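Local coordinates for uncharacterized protein SMc04130 (Sinorhizobium meliloti, PDB 3JU2) that is of unknown function but binds a zinc ion within a xylose isomerase-like TIM barrel, at residues A141-H146 against G174-V179; G64-G69 against C100-A105. All blocks are in the same frame, centred on the assembly; numbering follows the deposited sequence.

Interaction 1: residues A141-H146 against G174-V179. With ZN (zinc ion), chain D.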
# COMPACT_ATOMS: atom_id res chain seq x y z
N ALA A 141 4.42 -18.30 -10.27
CA ALA A 141 3.79 -16.99 -10.37
C ALA A 141 4.03 -16.18 -9.10
O ALA A 141 3.46 -16.49 -8.04
CB ALA A 141 2.28 -17.10 -10.69
N ILE A 142 4.90 -15.18 -9.20
CA ILE A 142 5.09 -14.23 -8.11
C ILE A 142 3.84 -13.37 -8.04
O ILE A 142 3.46 -12.72 -9.01
CB ILE A 142 6.32 -13.31 -8.35
CG1 ILE A 142 7.60 -14.16 -8.44
CG2 ILE A 142 6.42 -12.23 -7.25
CD1 ILE A 142 8.81 -13.36 -8.86
N GLU A 143 3.18 -13.38 -6.88
CA GLU A 143 2.02 -12.52 -6.73
C GLU A 143 2.43 -11.31 -5.91
O GLU A 143 2.63 -11.45 -4.68
CB GLU A 143 0.86 -13.28 -6.07
CG GLU A 143 -0.32 -12.37 -5.76
CD GLU A 143 -1.52 -13.14 -5.22
OE1 GLU A 143 -1.36 -14.21 -4.60
OE2 GLU A 143 -2.64 -12.63 -5.39
N PRO A 144 2.61 -10.14 -6.56
CA PRO A 144 2.89 -8.98 -5.74
C PRO A 144 1.70 -8.71 -4.81
O PRO A 144 0.54 -8.80 -5.25
CB PRO A 144 3.05 -7.85 -6.75
CG PRO A 144 2.39 -8.31 -7.99
CD PRO A 144 2.54 -9.79 -8.00
N LEU A 145 1.99 -8.45 -3.54
CA LEU A 145 0.94 -8.18 -2.55
C LEU A 145 0.84 -6.71 -2.25
O LEU A 145 1.83 -5.96 -2.32
CB LEU A 145 1.16 -8.97 -1.26
CG LEU A 145 0.21 -10.17 -1.06
CD1 LEU A 145 0.39 -11.26 -2.10
CD2 LEU A 145 0.38 -10.76 0.37
N HIS A 146 -0.37 -6.28 -1.92
CA HIS A 146 -0.59 -4.91 -1.49
C HIS A 146 0.50 -4.45 -0.49
O HIS A 146 0.88 -5.20 0.42
CB HIS A 146 -1.96 -4.78 -0.81
CG HIS A 146 -2.44 -3.37 -0.76
ND1 HIS A 146 -1.90 -2.43 0.08
CD2 HIS A 146 -3.38 -2.73 -1.50
CE1 HIS A 146 -2.50 -1.27 -0.12
NE2 HIS A 146 -3.42 -1.43 -1.05
N GLY A 174 6.90 -16.05 -13.67
CA GLY A 174 6.08 -14.95 -14.13
C GLY A 174 5.33 -14.34 -12.95
O GLY A 174 5.74 -14.51 -11.79
N VAL A 175 4.27 -13.63 -13.27
CA VAL A 175 3.46 -12.88 -12.30
C VAL A 175 1.98 -13.31 -12.28
O VAL A 175 1.39 -13.63 -13.33
CB VAL A 175 3.60 -11.33 -12.47
CG1 VAL A 175 5.08 -10.88 -12.25
CG2 VAL A 175 3.08 -10.87 -13.83
N ALA A 176 1.41 -13.36 -11.06
CA ALA A 176 -0.04 -13.42 -10.86
C ALA A 176 -0.47 -11.99 -10.55
O ALA A 176 -0.01 -11.41 -9.56
CB ALA A 176 -0.39 -14.35 -9.69
N ILE A 177 -1.28 -11.40 -11.42
CA ILE A 177 -1.75 -10.06 -11.24
C ILE A 177 -3.11 -10.09 -10.53
O ILE A 177 -4.12 -10.43 -11.14
CB ILE A 177 -1.87 -9.27 -12.58
CG1 ILE A 177 -0.52 -9.27 -13.31
CG2 ILE A 177 -2.41 -7.85 -12.34
CD1 ILE A 177 -0.59 -8.68 -14.71
N ASP A 178 -3.11 -9.73 -9.24
CA ASP A 178 -4.36 -9.61 -8.45
C ASP A 178 -4.73 -8.15 -8.32
O ASP A 178 -3.98 -7.34 -7.76
CB ASP A 178 -4.15 -10.26 -7.06
CG ASP A 178 -5.47 -10.35 -6.21
OD1 ASP A 178 -6.42 -9.57 -6.34
OD2 ASP A 178 -5.54 -11.29 -5.38
N VAL A 179 -5.92 -7.80 -8.82
CA VAL A 179 -6.37 -6.41 -8.79
C VAL A 179 -6.36 -5.78 -7.37
O VAL A 179 -6.13 -4.58 -7.24
CB VAL A 179 -7.77 -6.23 -9.47
CG1 VAL A 179 -7.72 -6.71 -10.93
CG2 VAL A 179 -8.92 -6.93 -8.66
ZN ZN D . -4.65 -13.06 -5.54
O HOH W 1 -0.80 -9.26 -7.68
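E143 and D178 meet at the zinc ion, at the C-terminal mouth of a TIM barrel, on two neighbouring parallel segments. Each gives one carboxylate oxygen: E143 OE2 lies 2.1 Å from zinc and D178 OD2 2.0 Å. The second oxygens stand well back, with E143 OE1 3.6 Å from the metal, so both ligands are monodentate. The two carboxylates are nearly coplanar, their planes 22° apart. E143 gets there on a stretched chain, with CG anti to the backbone N (chi1 174°) and no bend beyond it. H205 and E249 complete the site. In the second shell, R220 hydrogen-bonds D178 OD2, while D178 OD1 caps the following helix at Y180 N; metal, R220 and cap together should hold the carboxylate's rotation. Beneath the metal, the CB of A176 rests 4.0 Å from the CB of A141, both directed into the barrel, whereas I142 and V175 face helix 159-169 on the outside. I142 N donates to G174 O, and A176 N to I142 O from above its carbonyl plane. Beyond that pair the two chains part and a water bridges them, donating to P144 O and A176 O and accepting from D178 N at 2.8 Å.

Interaction 2: residues G64-G69 against C100-A105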
# COMPACT_ATOMS: atom_id res chain seq x y z
N GLY A 64 -4.28 -21.86 -10.79
CA GLY A 64 -3.23 -21.71 -9.82
C GLY A 64 -3.36 -22.70 -8.70
O GLY A 64 -4.43 -23.19 -8.46
N LEU A 65 -2.26 -22.99 -8.03
CA LEU A 65 -2.26 -23.53 -6.70
C LEU A 65 -1.78 -22.51 -5.68
O LEU A 65 -0.74 -21.94 -5.85
CB LEU A 65 -1.39 -24.77 -6.63
CG LEU A 65 -1.36 -25.52 -5.30
CD1 LEU A 65 -2.67 -26.10 -4.97
CD2 LEU A 65 -0.33 -26.55 -5.27
N CYS A 66 -2.58 -22.28 -4.65
CA CYS A 66 -2.18 -21.41 -3.55
C CYS A 66 -1.68 -22.26 -2.39
O CYS A 66 -2.19 -23.36 -2.14
CB CYS A 66 -3.36 -20.55 -3.09
SG CYS A 66 -3.99 -19.42 -4.35
N ARG A 67 -0.67 -21.75 -1.69
CA ARG A 67 0.41 -21.04 -2.31
C ARG A 67 1.77 -21.55 -1.86
O ARG A 67 1.89 -22.21 -0.86
CB ARG A 67 0.32 -19.56 -1.97
CG ARG A 67 0.45 -19.27 -0.50
CD ARG A 67 -0.77 -18.68 0.10
NE ARG A 67 -0.70 -18.72 1.55
CZ ARG A 67 -0.92 -17.68 2.35
NH1 ARG A 67 -0.82 -17.83 3.65
NH2 ARG A 67 -1.23 -16.50 1.85
N GLY A 68 2.78 -21.22 -2.62
CA GLY A 68 4.14 -21.29 -2.15
C GLY A 68 4.67 -19.95 -1.70
O GLY A 68 3.94 -19.01 -1.58
N GLY A 69 5.96 -19.90 -1.43
CA GLY A 69 6.60 -18.69 -0.99
C GLY A 69 7.09 -18.77 0.44
O GLY A 69 7.59 -19.76 0.88
N CYS A 100 -0.00 -22.60 -12.77
CA CYS A 100 1.13 -21.99 -12.05
C CYS A 100 1.03 -22.31 -10.56
O CYS A 100 -0.06 -22.64 -10.06
CB CYS A 100 1.17 -20.46 -12.25
SG CYS A 100 -0.27 -19.60 -11.57
N LEU A 101 2.16 -22.25 -9.88
CA LEU A 101 2.19 -22.19 -8.42
C LEU A 101 2.33 -20.72 -8.02
O LEU A 101 3.33 -20.07 -8.35
CB LEU A 101 3.36 -23.00 -7.84
CG LEU A 101 3.55 -22.91 -6.32
CD1 LEU A 101 2.40 -23.62 -5.55
CD2 LEU A 101 4.89 -23.47 -5.94
N VAL A 102 1.32 -20.22 -7.30
CA VAL A 102 1.33 -18.84 -6.81
C VAL A 102 2.34 -18.69 -5.66
O VAL A 102 2.33 -19.50 -4.73
CB VAL A 102 -0.11 -18.37 -6.36
CG1 VAL A 102 -0.09 -16.98 -5.70
CG2 VAL A 102 -1.07 -18.39 -7.54
N LEU A 103 3.19 -17.68 -5.71
CA LEU A 103 4.16 -17.42 -4.64
C LEU A 103 3.84 -16.14 -3.88
O LEU A 103 3.74 -15.05 -4.48
CB LEU A 103 5.58 -17.33 -5.20
CG LEU A 103 6.17 -18.52 -5.97
CD1 LEU A 103 7.59 -18.18 -6.37
CD2 LEU A 103 6.13 -19.81 -5.18
N VAL A 104 3.66 -16.28 -2.57
CA VAL A 104 3.46 -15.15 -1.66
C VAL A 104 4.73 -15.07 -0.83
O VAL A 104 5.07 -15.99 -0.08
CB VAL A 104 2.20 -15.31 -0.80
CG1 VAL A 104 2.14 -14.23 0.28
CG2 VAL A 104 0.95 -15.28 -1.68
N ALA A 105 5.44 -13.95 -0.99
CA ALA A 105 6.86 -13.86 -0.69
C ALA A 105 7.27 -14.17 0.76
O ALA A 105 8.32 -14.77 0.98
CB ALA A 105 7.40 -12.51 -1.12
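Four backbone hydrogen bonds join L65 and G68 to the segment 100-105 in parallel register, and a beta bulge interrupts them. On the regular side L65 N donates to C100 O and L65 O accepts from V102 N at 3.1 Å. C66 and R67, linked by a cis peptide, then bulge out, so G68 N reaches V102 O, at 2.8 Å and almost in line with its C=O bond. V104 N closes the set on G68 O with an N-H...O angle of 171°. Among the weaker CH...O contacts, G69 CA comes 3.2 Å from V104 O; G69 has a positive phi (113°), a conformation that suits glycine. In apolar contact, C66 SG meets V102 CG2, and L101, with CG anti to the backbone N (chi1 175°), brings CD1 4.0 Å from L65 CD2. L101 CD1 and L103 CD2 also lie against the backbone N of G68 and G69 respectively. R67 lays its aliphatic CB and CG against V102 O and V104 CG2, while its NH2 hydrogen-bonds a glycerol, probably from crystallisation. In this beta-alpha-beta unit, L65, L101 and L103 lie beneath the connecting helix 76-96; C66 makes backbone hydrogen bonds to P38 and R40, and strand 140-142 follows on the other side of 101-104.

Overall arrangement
The two contacts are successive parts of one closed eight-stranded barrel, their centres about 9 Å apart. Strand 101-104 of interaction 2 lies beside strand 140-142 of interaction 1, and A141 joins them by probable hydrogen bonds: its N is 2.8 Å from L101 O and its O 2.6 Å from L103 N. Interaction 1 supplies two of the four zinc ligands. Interaction 2 supplies none, but it forms part of the surrounding wall: V102, its side chain about 6 Å from the zinc ion, packs CG1 3.2 Å from E143 OE1, and the side chain of C66 comes within about 4 Å of that of E249. The glycerol bound by R67 is consistent with a pocket beside the metal.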